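Local coordinates for conjugal transfer protein TRWB (Escherichia coli, PDB 1E9R) that probably couples ATP hydrolysis to DNA transport in bacterial conjugation, as a hexameric ring resembling ring helicases and F1-ATPase, at residues Val40-Gly44 and Glu72-Gly77; Leu400-Ala405 and Lys417-Ile422; Glu52-Val58 and Leu309-Leu315. One frame throughout, in Å; residues are numbered along the deposited sequence.

Contact 1: Val40-Gly44 and Glu72-Gly77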
ATOM      1  N   VAL B  40     -20.788  30.698  25.646  1.00 38.80           N
ATOM      2  CA  VAL B  40     -21.401  29.371  25.649  1.00 36.50           C
ATOM      3  C   VAL B  40     -20.424  28.494  26.435  1.00 35.73           C
ATOM      4  O   VAL B  40     -19.251  28.851  26.570  1.00 36.44           O
ATOM      5  CB  VAL B  40     -21.570  28.827  24.211  1.00 36.00           C
ATOM      6  CG1 VAL B  40     -22.512  29.744  23.426  1.00 34.79           C
ATOM      7  CG2 VAL B  40     -20.213  28.739  23.520  1.00 34.42           C
ATOM      8  N   THR B  41     -20.874  27.363  26.965  1.00 34.64           N
ATOM      9  CA  THR B  41     -19.950  26.540  27.730  1.00 33.24           C
ATOM     10  C   THR B  41     -19.700  25.159  27.172  1.00 33.72           C
ATOM     11  O   THR B  41     -20.563  24.563  26.519  1.00 33.64           O
ATOM     12  CB  THR B  41     -20.410  26.353  29.191  1.00 34.35           C
ATOM     13  OG1 THR B  41     -21.647  25.625  29.219  1.00 31.50           O
ATOM     14  CG2 THR B  41     -20.582  27.699  29.870  1.00 33.80           C
ATOM     15  N   VAL B  42     -18.502  24.660  27.463  1.00 32.35           N
ATOM     16  CA  VAL B  42     -18.062  23.340  27.053  1.00 33.03           C
ATOM     17  C   VAL B  42     -17.774  22.603  28.346  1.00 34.68           C
ATOM     18  O   VAL B  42     -16.807  22.912  29.037  1.00 36.34           O
ATOM     19  CB  VAL B  42     -16.761  23.413  26.218  1.00 32.67           C
ATOM     20  CG1 VAL B  42     -16.328  22.006  25.811  1.00 29.54           C
ATOM     21  CG2 VAL B  42     -16.970  24.302  24.993  1.00 28.89           C
ATOM     22  N   ALA B  43     -18.626  21.645  28.687  1.00 36.02           N
ATOM     23  CA  ALA B  43     -18.445  20.876  29.921  1.00 38.91           C
ATOM     24  C   ALA B  43     -18.328  21.797  31.140  1.00 40.63           C
ATOM     25  O   ALA B  43     -17.579  21.514  32.075  1.00 43.03           O
ATOM     26  CB  ALA B  43     -17.202  19.999  29.814  1.00 39.30           C
ATOM     27  N   GLY B  44     -19.064  22.902  31.121  1.00 40.45           N
ATOM     28  CA  GLY B  44     -19.027  23.829  32.233  1.00 40.71           C
ATOM     29  C   GLY B  44     -17.949  24.885  32.101  1.00 43.49           C
ATOM     30  O   GLY B  44     -17.871  25.808  32.917  1.00 43.51           O
ATOM     31  N   GLU B  72     -25.487  20.683  25.918  1.00 42.19           N
ATOM     32  CA  GLU B  72     -25.120  21.803  26.770  1.00 41.46           C
ATOM     33  C   GLU B  72     -24.668  23.016  25.961  1.00 40.49           C
ATOM     34  O   GLU B  72     -25.070  24.148  26.229  1.00 39.06           O
ATOM     35  CB  GLU B  72     -24.001  21.383  27.713  1.00 41.36           C
ATOM     36  CG  GLU B  72     -23.277  22.560  28.330  1.00 43.56           C
ATOM     37  CD  GLU B  72     -22.220  22.153  29.337  1.00 45.02           C
ATOM     38  OE1 GLU B  72     -22.213  20.974  29.788  1.00 47.00           O
ATOM     39  OE2 GLU B  72     -21.402  23.034  29.678  1.00 45.50           O
ATOM     40  N   LEU B  73     -23.814  22.775  24.977  1.00 39.63           N
ATOM     41  CA  LEU B  73     -23.311  23.843  24.133  1.00 38.34           C
ATOM     42  C   LEU B  73     -24.444  24.537  23.377  1.00 39.36           C
ATOM     43  O   LEU B  73     -24.498  25.763  23.308  1.00 37.84           O
ATOM     44  CB  LEU B  73     -22.302  23.277  23.138  1.00 39.60           C
ATOM     45  CG  LEU B  73     -20.921  23.916  23.143  1.00 39.76           C
ATOM     46  CD1 LEU B  73     -20.048  23.183  22.172  1.00 40.71           C
ATOM     47  CD2 LEU B  73     -21.015  25.376  22.777  1.00 42.81           C
ATOM     48  N   ALA B  74     -25.345  23.746  22.802  1.00 39.48           N
ATOM     49  CA  ALA B  74     -26.475  24.284  22.043  1.00 41.73           C
ATOM     50  C   ALA B  74     -27.385  25.114  22.951  1.00 42.01           C
ATOM     51  O   ALA B  74     -27.818  26.215  22.588  1.00 41.04           O
ATOM     52  CB  ALA B  74     -27.265  23.140  21.410  1.00 41.08           C
ATOM     53  N   TYR B  75     -27.669  24.564  24.128  1.00 42.43           N
ATOM     54  CA  TYR B  75     -28.502  25.226  25.117  1.00 45.37           C
ATOM     55  C   TYR B  75     -27.951  26.601  25.494  1.00 44.57           C
ATOM     56  O   TYR B  75     -28.635  27.614  25.366  1.00 46.01           O
ATOM     57  CB  TYR B  75     -28.597  24.354  26.363  1.00 47.78           C
ATOM     58  CG  TYR B  75     -29.287  25.026  27.523  1.00 52.71           C
ATOM     59  CD1 TYR B  75     -30.549  25.612  27.369  1.00 53.74           C
ATOM     60  CD2 TYR B  75     -28.693  25.058  28.784  1.00 53.42           C
ATOM     61  CE1 TYR B  75     -31.200  26.213  28.442  1.00 55.53           C
ATOM     62  CE2 TYR B  75     -29.335  25.654  29.868  1.00 55.23           C
ATOM     63  CZ  TYR B  75     -30.585  26.230  29.693  1.00 57.62           C
ATOM     64  OH  TYR B  75     -31.216  26.821  30.769  1.00 58.38           O
ATOM     65  N   THR B  76     -26.709  26.635  25.961  1.00 42.43           N
ATOM     66  CA  THR B  76     -26.091  27.891  26.353  1.00 42.05           C
ATOM     67  C   THR B  76     -26.032  28.887  25.191  1.00 42.21           C
ATOM     68  O   THR B  76     -26.015  30.102  25.398  1.00 40.97           O
ATOM     69  CB  THR B  76     -24.672  27.645  26.924  1.00 41.84           C
ATOM     70  OG1 THR B  76     -23.836  27.037  25.935  1.00 42.72           O
ATOM     71  CG2 THR B  76     -24.752  26.730  28.113  1.00 38.21           C
ATOM     72  N   GLY B  77     -26.004  28.365  23.969  1.00 43.13           N
ATOM     73  CA  GLY B  77     -25.961  29.219  22.798  1.00 41.04           C
ATOM     74  C   GLY B  77     -27.336  29.797  22.542  1.00 41.98           C
ATOM     75  O   GLY B  77     -27.473  30.908  22.035  1.00 42.05           O
TER

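Contact 2: Leu400-Ala405 and Lys417-Ile422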
ATOM      1  N   LEU B 400     -10.699   6.457  31.545  1.00 45.31           N
ATOM      2  CA  LEU B 400     -11.483   7.651  31.811  1.00 45.61           C
ATOM      3  C   LEU B 400     -12.908   7.263  32.152  1.00 48.57           C
ATOM      4  O   LEU B 400     -13.548   6.530  31.392  1.00 50.85           O
ATOM      5  CB  LEU B 400     -11.526   8.544  30.579  1.00 44.19           C
ATOM      6  CG  LEU B 400     -10.900   9.931  30.646  1.00 44.52           C
ATOM      7  CD1 LEU B 400     -11.500  10.764  29.541  1.00 43.18           C
ATOM      8  CD2 LEU B 400     -11.184  10.589  31.972  1.00 43.36           C
ATOM      9  N   PRO B 401     -13.424   7.721  33.311  1.00 49.57           N
ATOM     10  CA  PRO B 401     -14.811   7.359  33.641  1.00 48.51           C
ATOM     11  C   PRO B 401     -15.702   8.105  32.655  1.00 49.80           C
ATOM     12  O   PRO B 401     -15.297   9.136  32.109  1.00 49.78           O
ATOM     13  CB  PRO B 401     -14.967   7.846  35.081  1.00 49.14           C
ATOM     14  CG  PRO B 401     -14.007   9.000  35.164  1.00 49.94           C
ATOM     15  CD  PRO B 401     -12.798   8.488  34.404  1.00 49.57           C
ATOM     16  N   ASP B 402     -16.896   7.593  32.398  1.00 51.12           N
ATOM     17  CA  ASP B 402     -17.760   8.270  31.442  1.00 52.28           C
ATOM     18  C   ASP B 402     -18.224   9.623  31.967  1.00 51.24           C
ATOM     19  O   ASP B 402     -18.225   9.865  33.171  1.00 51.31           O
ATOM     20  CB  ASP B 402     -18.939   7.365  31.062  1.00 56.21           C
ATOM     21  CG  ASP B 402     -18.567   6.356  29.968  1.00 59.74           C
ATOM     22  OD1 ASP B 402     -17.453   5.780  30.032  1.00 61.35           O
ATOM     23  OD2 ASP B 402     -19.383   6.132  29.043  1.00 61.51           O
ATOM     24  N   LEU B 403     -18.600  10.509  31.053  1.00 50.20           N
ATOM     25  CA  LEU B 403     -19.034  11.850  31.408  1.00 49.03           C
ATOM     26  C   LEU B 403     -17.869  12.649  31.968  1.00 48.51           C
ATOM     27  O   LEU B 403     -18.031  13.491  32.840  1.00 47.77           O
ATOM     28  CB  LEU B 403     -20.173  11.802  32.419  1.00 48.80           C
ATOM     29  CG  LEU B 403     -21.505  11.346  31.831  1.00 51.13           C
ATOM     30  CD1 LEU B 403     -22.542  11.301  32.938  1.00 51.36           C
ATOM     31  CD2 LEU B 403     -21.933  12.293  30.719  1.00 50.28           C
ATOM     32  N   THR B 404     -16.682  12.355  31.465  1.00 46.88           N
ATOM     33  CA  THR B 404     -15.481  13.070  31.860  1.00 46.15           C
ATOM     34  C   THR B 404     -14.801  13.485  30.554  1.00 43.60           C
ATOM     35  O   THR B 404     -14.688  12.687  29.608  1.00 44.58           O
ATOM     36  CB  THR B 404     -14.545  12.186  32.681  1.00 47.00           C
ATOM     37  OG1 THR B 404     -15.275  11.627  33.774  1.00 49.19           O
ATOM     38  CG2 THR B 404     -13.384  13.008  33.221  1.00 45.23           C
ATOM     39  N   ALA B 405     -14.357  14.735  30.493  1.00 41.58           N
ATOM     40  CA  ALA B 405     -13.729  15.235  29.282  1.00 39.79           C
ATOM     41  C   ALA B 405     -12.492  16.081  29.486  1.00 38.58           C
ATOM     42  O   ALA B 405     -12.324  16.744  30.506  1.00 36.50           O
ATOM     43  CB  ALA B 405     -14.746  16.032  28.474  1.00 37.89           C
ATOM     44  N   LYS B 417      -9.147  18.464  32.838  1.00 38.26           N
ATOM     45  CA  LYS B 417      -9.989  17.282  32.950  1.00 39.35           C
ATOM     46  C   LYS B 417     -11.192  17.775  33.743  1.00 42.04           C
ATOM     47  O   LYS B 417     -11.084  18.102  34.926  1.00 42.57           O
ATOM     48  CB  LYS B 417      -9.258  16.184  33.711  1.00 41.37           C
ATOM     49  CG  LYS B 417     -10.019  14.874  33.861  1.00 43.35           C
ATOM     50  CD  LYS B 417      -9.196  13.900  34.693  1.00 44.65           C
ATOM     51  CE  LYS B 417      -9.979  12.656  35.039  1.00 48.48           C
ATOM     52  NZ  LYS B 417      -9.197  11.729  35.900  1.00 50.31           N
ATOM     53  N   VAL B 418     -12.335  17.851  33.074  1.00 43.51           N
ATOM     54  CA  VAL B 418     -13.561  18.345  33.679  1.00 45.10           C
ATOM     55  C   VAL B 418     -14.689  17.331  33.537  1.00 47.54           C
ATOM     56  O   VAL B 418     -14.710  16.545  32.594  1.00 47.97           O
ATOM     57  CB  VAL B 418     -13.985  19.672  33.000  1.00 45.75           C
ATOM     58  CG1 VAL B 418     -15.355  20.103  33.476  1.00 47.98           C
ATOM     59  CG2 VAL B 418     -12.976  20.750  33.310  1.00 43.48           C
ATOM     60  N   PRO B 419     -15.627  17.313  34.493  1.00 48.44           N
ATOM     61  CA  PRO B 419     -16.729  16.363  34.381  1.00 48.60           C
ATOM     62  C   PRO B 419     -17.919  16.991  33.651  1.00 50.10           C
ATOM     63  O   PRO B 419     -18.127  18.212  33.686  1.00 48.34           O
ATOM     64  CB  PRO B 419     -17.046  16.049  35.831  1.00 47.56           C
ATOM     65  CG  PRO B 419     -16.854  17.375  36.464  1.00 48.02           C
ATOM     66  CD  PRO B 419     -15.544  17.845  35.864  1.00 47.81           C
ATOM     67  N   LEU B 420     -18.673  16.140  32.966  1.00 53.09           N
ATOM     68  CA  LEU B 420     -19.865  16.544  32.241  1.00 56.27           C
ATOM     69  C   LEU B 420     -21.041  16.355  33.182  1.00 59.39           C
ATOM     70  O   LEU B 420     -21.116  15.364  33.916  1.00 58.40           O
ATOM     71  CB  LEU B 420     -20.076  15.665  31.015  1.00 56.25           C
ATOM     72  CG  LEU B 420     -19.442  16.147  29.719  1.00 57.09           C
ATOM     73  CD1 LEU B 420     -19.768  15.174  28.591  1.00 56.32           C
ATOM     74  CD2 LEU B 420     -19.980  17.540  29.399  1.00 57.15           C
ATOM     75  N   GLU B 421     -21.963  17.304  33.153  1.00 62.62           N
ATOM     76  CA  GLU B 421     -23.139  17.251  34.007  1.00 66.26           C
ATOM     77  C   GLU B 421     -24.355  16.911  33.166  1.00 66.15           C
ATOM     78  O   GLU B 421     -24.648  17.613  32.195  1.00 65.75           O
ATOM     79  CB  GLU B 421     -23.324  18.612  34.671  1.00 70.18           C
ATOM     80  CG  GLU B 421     -22.956  19.762  33.727  1.00 76.31           C
ATOM     81  CD  GLU B 421     -22.670  21.069  34.453  1.00 79.74           C
ATOM     82  OE1 GLU B 421     -22.936  21.142  35.678  1.00 81.15           O
ATOM     83  OE2 GLU B 421     -22.181  22.020  33.792  1.00 80.62           O
ATOM     84  N   ILE B 422     -25.061  15.838  33.517  1.00 67.10           N
ATOM     85  CA  ILE B 422     -26.249  15.471  32.754  1.00 67.66           C
ATOM     86  C   ILE B 422     -27.415  16.372  33.157  1.00 67.99           C
ATOM     87  O   ILE B 422     -28.281  15.966  33.935  1.00 69.11           O
ATOM     88  CB  ILE B 422     -26.665  13.996  32.986  1.00 66.36           C
ATOM     89  CG1 ILE B 422     -25.496  13.063  32.678  1.00 65.65           C
ATOM     90  CG2 ILE B 422     -27.850  13.645  32.086  1.00 66.41           C
ATOM     91  CD1 ILE B 422     -25.859  11.596  32.729  1.00 65.13           C
TER

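Contact 3: Glu52-Val58 and Leu309-Leu315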
ATOM      1  N   GLU B  52     -14.934  30.287  19.111  1.00 35.08           N
ATOM      2  CA  GLU B  52     -16.201  29.873  18.524  1.00 35.45           C
ATOM      3  C   GLU B  52     -16.200  29.636  17.014  1.00 34.95           C
ATOM      4  O   GLU B  52     -16.600  28.570  16.553  1.00 32.57           O
ATOM      5  CB  GLU B  52     -17.284  30.885  18.875  1.00 35.41           C
ATOM      6  CG  GLU B  52     -17.733  30.803  20.300  1.00 36.07           C
ATOM      7  CD  GLU B  52     -18.725  31.878  20.622  1.00 35.59           C
ATOM      8  OE1 GLU B  52     -19.390  32.366  19.687  1.00 36.27           O
ATOM      9  OE2 GLU B  52     -18.841  32.228  21.809  1.00 38.55           O
ATOM     10  N   PRO B  53     -15.766  30.630  16.222  1.00 33.81           N
ATOM     11  CA  PRO B  53     -15.750  30.453  14.770  1.00 33.88           C
ATOM     12  C   PRO B  53     -14.568  29.643  14.228  1.00 34.07           C
ATOM     13  O   PRO B  53     -14.392  29.541  13.011  1.00 34.26           O
ATOM     14  CB  PRO B  53     -15.785  31.885  14.257  1.00 33.54           C
ATOM     15  CG  PRO B  53     -14.989  32.605  15.278  1.00 33.14           C
ATOM     16  CD  PRO B  53     -15.476  32.029  16.579  1.00 32.68           C
ATOM     17  N   ARG B  54     -13.764  29.073  15.128  1.00 33.26           N
ATOM     18  CA  ARG B  54     -12.631  28.239  14.727  1.00 32.99           C
ATOM     19  C   ARG B  54     -12.987  26.761  14.953  1.00 31.56           C
ATOM     20  O   ARG B  54     -12.163  25.864  14.799  1.00 32.24           O
ATOM     21  CB  ARG B  54     -11.347  28.648  15.469  1.00 34.43           C
ATOM     22  CG  ARG B  54     -10.720  29.930  14.899  1.00 39.95           C
ATOM     23  CD  ARG B  54      -9.327  30.263  15.489  1.00 47.62           C
ATOM     24  NE  ARG B  54      -9.345  30.563  16.929  1.00 51.44           N
ATOM     25  CZ  ARG B  54      -8.267  30.884  17.652  1.00 54.83           C
ATOM     26  NH1 ARG B  54      -7.072  30.949  17.077  1.00 54.35           N
ATOM     27  NH2 ARG B  54      -8.380  31.143  18.955  1.00 53.85           N
ATOM     28  N   HIS B  55     -14.241  26.538  15.333  1.00 30.08           N
ATOM     29  CA  HIS B  55     -14.818  25.209  15.501  1.00 27.87           C
ATOM     30  C   HIS B  55     -14.322  24.295  16.607  1.00 28.00           C
ATOM     31  O   HIS B  55     -13.220  24.455  17.130  1.00 28.53           O
ATOM     32  CB  HIS B  55     -14.760  24.501  14.146  1.00 27.24           C
ATOM     33  CG  HIS B  55     -15.051  25.417  13.000  1.00 24.56           C
ATOM     34  ND1 HIS B  55     -16.221  26.141  12.911  1.00 25.11           N
ATOM     35  CD2 HIS B  55     -14.279  25.820  11.962  1.00 24.10           C
ATOM     36  CE1 HIS B  55     -16.153  26.957  11.873  1.00 25.72           C
ATOM     37  NE2 HIS B  55     -14.985  26.782  11.280  1.00 23.67           N
ATOM     38  N   LEU B  56     -15.170  23.321  16.936  1.00 25.43           N
ATOM     39  CA  LEU B  56     -14.918  22.365  17.997  1.00 27.03           C
ATOM     40  C   LEU B  56     -15.197  20.928  17.586  1.00 27.04           C
ATOM     41  O   LEU B  56     -16.287  20.605  17.092  1.00 26.24           O
ATOM     42  CB  LEU B  56     -15.801  22.696  19.200  1.00 25.69           C
ATOM     43  CG  LEU B  56     -15.634  21.802  20.431  1.00 26.51           C
ATOM     44  CD1 LEU B  56     -14.307  22.124  21.101  1.00 29.53           C
ATOM     45  CD2 LEU B  56     -16.775  22.032  21.411  1.00 28.61           C
ATOM     46  N   LEU B  57     -14.216  20.063  17.820  1.00 28.43           N
ATOM     47  CA  LEU B  57     -14.343  18.648  17.505  1.00 27.32           C
ATOM     48  C   LEU B  57     -14.481  17.877  18.816  1.00 26.29           C
ATOM     49  O   LEU B  57     -13.606  17.939  19.662  1.00 28.84           O
ATOM     50  CB  LEU B  57     -13.112  18.178  16.726  1.00 26.18           C
ATOM     51  CG  LEU B  57     -13.145  16.740  16.209  1.00 27.27           C
ATOM     52  CD1 LEU B  57     -14.363  16.533  15.321  1.00 24.23           C
ATOM     53  CD2 LEU B  57     -11.888  16.458  15.424  1.00 25.01           C
ATOM     54  N   VAL B  58     -15.593  17.170  18.995  1.00 28.41           N
ATOM     55  CA  VAL B  58     -15.826  16.395  20.216  1.00 28.72           C
ATOM     56  C   VAL B  58     -15.590  14.920  19.930  1.00 31.18           C
ATOM     57  O   VAL B  58     -16.450  14.239  19.382  1.00 30.89           O
ATOM     58  CB  VAL B  58     -17.263  16.580  20.731  1.00 29.97           C
ATOM     59  CG1 VAL B  58     -17.450  15.815  22.012  1.00 24.77           C
ATOM     60  CG2 VAL B  58     -17.542  18.046  20.949  1.00 26.41           C
ATOM     61  N   LEU B 309     -19.957  31.428  10.995  1.00 36.40           N
ATOM     62  CA  LEU B 309     -20.223  29.997  11.109  1.00 34.96           C
ATOM     63  C   LEU B 309     -19.395  29.385  12.223  1.00 34.88           C
ATOM     64  O   LEU B 309     -18.172  29.572  12.285  1.00 35.30           O
ATOM     65  CB  LEU B 309     -19.892  29.291   9.792  1.00 35.99           C
ATOM     66  CG  LEU B 309     -20.521  27.936   9.433  1.00 37.99           C
ATOM     67  CD1 LEU B 309     -19.409  26.924   9.195  1.00 39.31           C
ATOM     68  CD2 LEU B 309     -21.485  27.472  10.516  1.00 37.55           C
ATOM     69  N   ARG B 310     -20.085  28.660  13.099  1.00 31.62           N
ATOM     70  CA  ARG B 310     -19.477  27.993  14.238  1.00 31.53           C
ATOM     71  C   ARG B 310     -19.935  26.551  14.176  1.00 31.63           C
ATOM     72  O   ARG B 310     -21.119  26.269  14.371  1.00 31.79           O
ATOM     73  CB  ARG B 310     -19.957  28.627  15.541  1.00 32.00           C
ATOM     74  CG  ARG B 310     -19.591  30.091  15.670  1.00 33.27           C
ATOM     75  CD  ARG B 310     -20.592  30.826  16.544  1.00 36.41           C
ATOM     76  NE  ARG B 310     -20.020  32.026  17.150  1.00 35.62           N
ATOM     77  CZ  ARG B 310     -19.615  33.099  16.478  1.00 37.19           C
ATOM     78  NH1 ARG B 310     -19.721  33.146  15.153  1.00 37.21           N
ATOM     79  NH2 ARG B 310     -19.109  34.132  17.146  1.00 38.00           N
ATOM     80  N   VAL B 311     -19.002  25.641  13.903  1.00 28.28           N
ATOM     81  CA  VAL B 311     -19.340  24.223  13.807  1.00 27.93           C
ATOM     82  C   VAL B 311     -18.882  23.397  15.007  1.00 27.59           C
ATOM     83  O   VAL B 311     -17.770  23.565  15.508  1.00 29.35           O
ATOM     84  CB  VAL B 311     -18.740  23.590  12.524  1.00 27.75           C
ATOM     85  CG1 VAL B 311     -19.197  22.131  12.389  1.00 21.79           C
ATOM     86  CG2 VAL B 311     -19.149  24.417  11.305  1.00 23.16           C
ATOM     87  N   VAL B 312     -19.760  22.514  15.467  1.00 25.75           N
ATOM     88  CA  VAL B 312     -19.459  21.625  16.582  1.00 26.72           C
ATOM     89  C   VAL B 312     -19.814  20.254  16.051  1.00 28.62           C
ATOM     90  O   VAL B 312     -20.966  19.998  15.704  1.00 29.28           O
ATOM     91  CB  VAL B 312     -20.324  21.934  17.818  1.00 29.29           C
ATOM     92  CG1 VAL B 312     -20.003  20.958  18.935  1.00 23.75           C
ATOM     93  CG2 VAL B 312     -20.083  23.365  18.277  1.00 28.77           C
ATOM     94  N   ALA B 313     -18.821  19.380  15.969  1.00 27.58           N
ATOM     95  CA  ALA B 313     -19.052  18.048  15.431  1.00 26.98           C
ATOM     96  C   ALA B 313     -18.585  16.953  16.363  1.00 28.41           C
ATOM     97  O   ALA B 313     -17.513  17.036  16.950  1.00 30.51           O
ATOM     98  CB  ALA B 313     -18.355  17.906  14.067  1.00 23.65           C
ATOM     99  N   GLY B 314     -19.411  15.927  16.506  1.00 27.68           N
ATOM    100  CA  GLY B 314     -19.048  14.802  17.343  1.00 27.88           C
ATOM    101  C   GLY B 314     -18.365  13.797  16.433  1.00 29.85           C
ATOM    102  O   GLY B 314     -18.658  13.757  15.232  1.00 28.37           O
ATOM    103  N   LEU B 315     -17.459  12.993  16.987  1.00 29.94           N
ATOM    104  CA  LEU B 315     -16.739  11.988  16.205  1.00 31.60           C
ATOM    105  C   LEU B 315     -16.438  10.805  17.098  1.00 32.21           C
ATOM    106  O   LEU B 315     -15.585  10.912  17.968  1.00 31.29           O
ATOM    107  CB  LEU B 315     -15.417  12.557  15.680  1.00 29.65           C
ATOM    108  CG  LEU B 315     -14.572  11.616  14.813  1.00 30.53           C
ATOM    109  CD1 LEU B 315     -15.320  11.337  13.517  1.00 29.23           C
ATOM    110  CD2 LEU B 315     -13.210  12.237  14.518  1.00 27.11           C
TER

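Contact 1: Val40-Gly44 and Glu72-Gly77
Thr41 and Gly44 both donate to one carboxylate oxygen, Glu72 OE2, and so tie a tight beta hairpin, strands 41-42 and 45-46, to the helix 66-79 that begins within a sequence matching the P-loop (Walker A) pattern. Thr41 OG1 gives its proton to the anti lone pair of Glu72 OE2 at 2.6 Å, while the backbone N of Gly44 comes to the syn lone pair of the same oxygen at 2.8 Å, its N-H bent to 145°. Ala43 N is near this oxygen as well, but its angle is too poor for a bond. The second oxygen, Glu72 OE1, is buried here without a polar partner, so the grip on the carboxylate is one-sided. With CG anti to the backbone N (chi1 163°) and the chain extended beyond it, Glu72 reaches out to the turn, its side chain crossing that of Thr41 at about a right angle.

One helical turn on, Thr76 OG1 accepts the backbone N-H of Thr41 at 3.2 Å, in a fairly straight bond of 158°. The same hydroxyl oxygen also lies within reach of two carbonyls of its own helix, Glu72 O and Leu73 O. Thr76 CG2 packs against Thr41 OG1 at 3.5 Å.

Beside these bonds, Leu73 packs its CG on Thr41 O and, loosely, its CD1 on Val42; Trp282 and Phe284 of strand 281-285 continue the apolar surface round Leu73. The two methyls of Val40 part along the helix surface: CG2 meets Leu73 CD2, and CG1 lies 3.5 Å from Gly77 CA.

Contact 2: Leu400-Ala405 and Lys417-Ile422
Leu403 O receives the backbone N-H of Leu420 at 2.7 Å, almost straight at 176°, although the donor stands well above the carbonyl plane. Next along the ladder, Ala405 and Val418 form an antiparallel hydrogen-bonded pair, Ala405 N to Val418 O and Val418 N to Ala405 O, both 2.8 Å. Thr404 and Pro419 make the non-hydrogen-bonded pair between them. Thr404 OG1 turns back to Pro401 O at 3.0 Å, bracing the bend that leads into the strand, while its CG2, anti to the backbone N, lies 3.9 Å from CE of the extended Lys417 chain. A valine in place of Thr404 would probably leave Pro401 O without its hydroxyl partner and the bend before the strand freer to move.

Beyond the strands, Leu403 crosses Leu420 and Ile422 at about right angles: CD2 meets Leu420 CB, and CD1 presses on Ile422 CD1. Leu420 also packs on Leu69 of helix 66-79, and Asp402 forms a salt bridge with Arg54 of a neighbouring subunit. The arrangement is the open end of a beta hairpin, strands 404-408 and 415-419, on one flank of the mixed sheet of a P-loop NTPase-like domain.

Contact 3: Glu52-Val58 and Leu309-Leu315
Arg310 NE meets Glu52 OE1 at 2.6 Å in a salt bridge that uses the anti lone pair of the oxygen. OE1 lies at the guanidinium edge, in its plane, while the carboxylate plane is turned 68° from it; NH2 adds a weak second bond to OE1. Pro53 CD sits over one guanidinium face, 4.2 Å above it. Next along, His55 ND1 accepts the backbone N-H of Val311 at 3.0 Å, with the donor tilted 17° from the ring plane. The ring thus takes the place of a backbone acceptor just before strand 56-59 begins its ladder. His55 CE1 lies 3.3 Å from Leu309 O.

From there strands 56-59 and 309-315 run parallel, as neighbours at the centre of a mixed sheet of the P-loop NTPase kind, where the former leads into the Walker A-like loop. Leu56 N, Ala313 N, Val58 N and Leu315 N bond in turn to Val311 O, Leu56 O, Ala313 O and Val58 O. Leu56, Val58 and Val312 line the face covered by Leu70 and Leu73 of helix 66-79; Leu57 and Ala313 lie on the other.

Farther out, Glu52 OE2 forms a salt bridge with Arg80, and Arg310 NH1 bonds to Gly308 O.

In the fold
Helix 66-79 is the common element. Contacts 1 and 3 are buried, contact 2 only partly. Contact 3 lies deepest, its parallel strands in the middle of the mixed sheet; contact 1 sets the first strand and turn of the 41-46 hairpin on the helix covering one face of that sheet, where Leu73 CD1 reaches Leu56 CD2 at 3.6 Å. Contact 2, at the sheet's flank, does not touch contact 3 but meets contact 1 where Ala43 packs on Val418 and Leu420. Contact 2 is mainly an antiparallel backbone ladder; contact 3 begins with a charged pair before its parallel one; contact 1 relies on side-chain oxygens. Arg54 and Asp402 bring contacts 3 and 2 of adjacent subunits together.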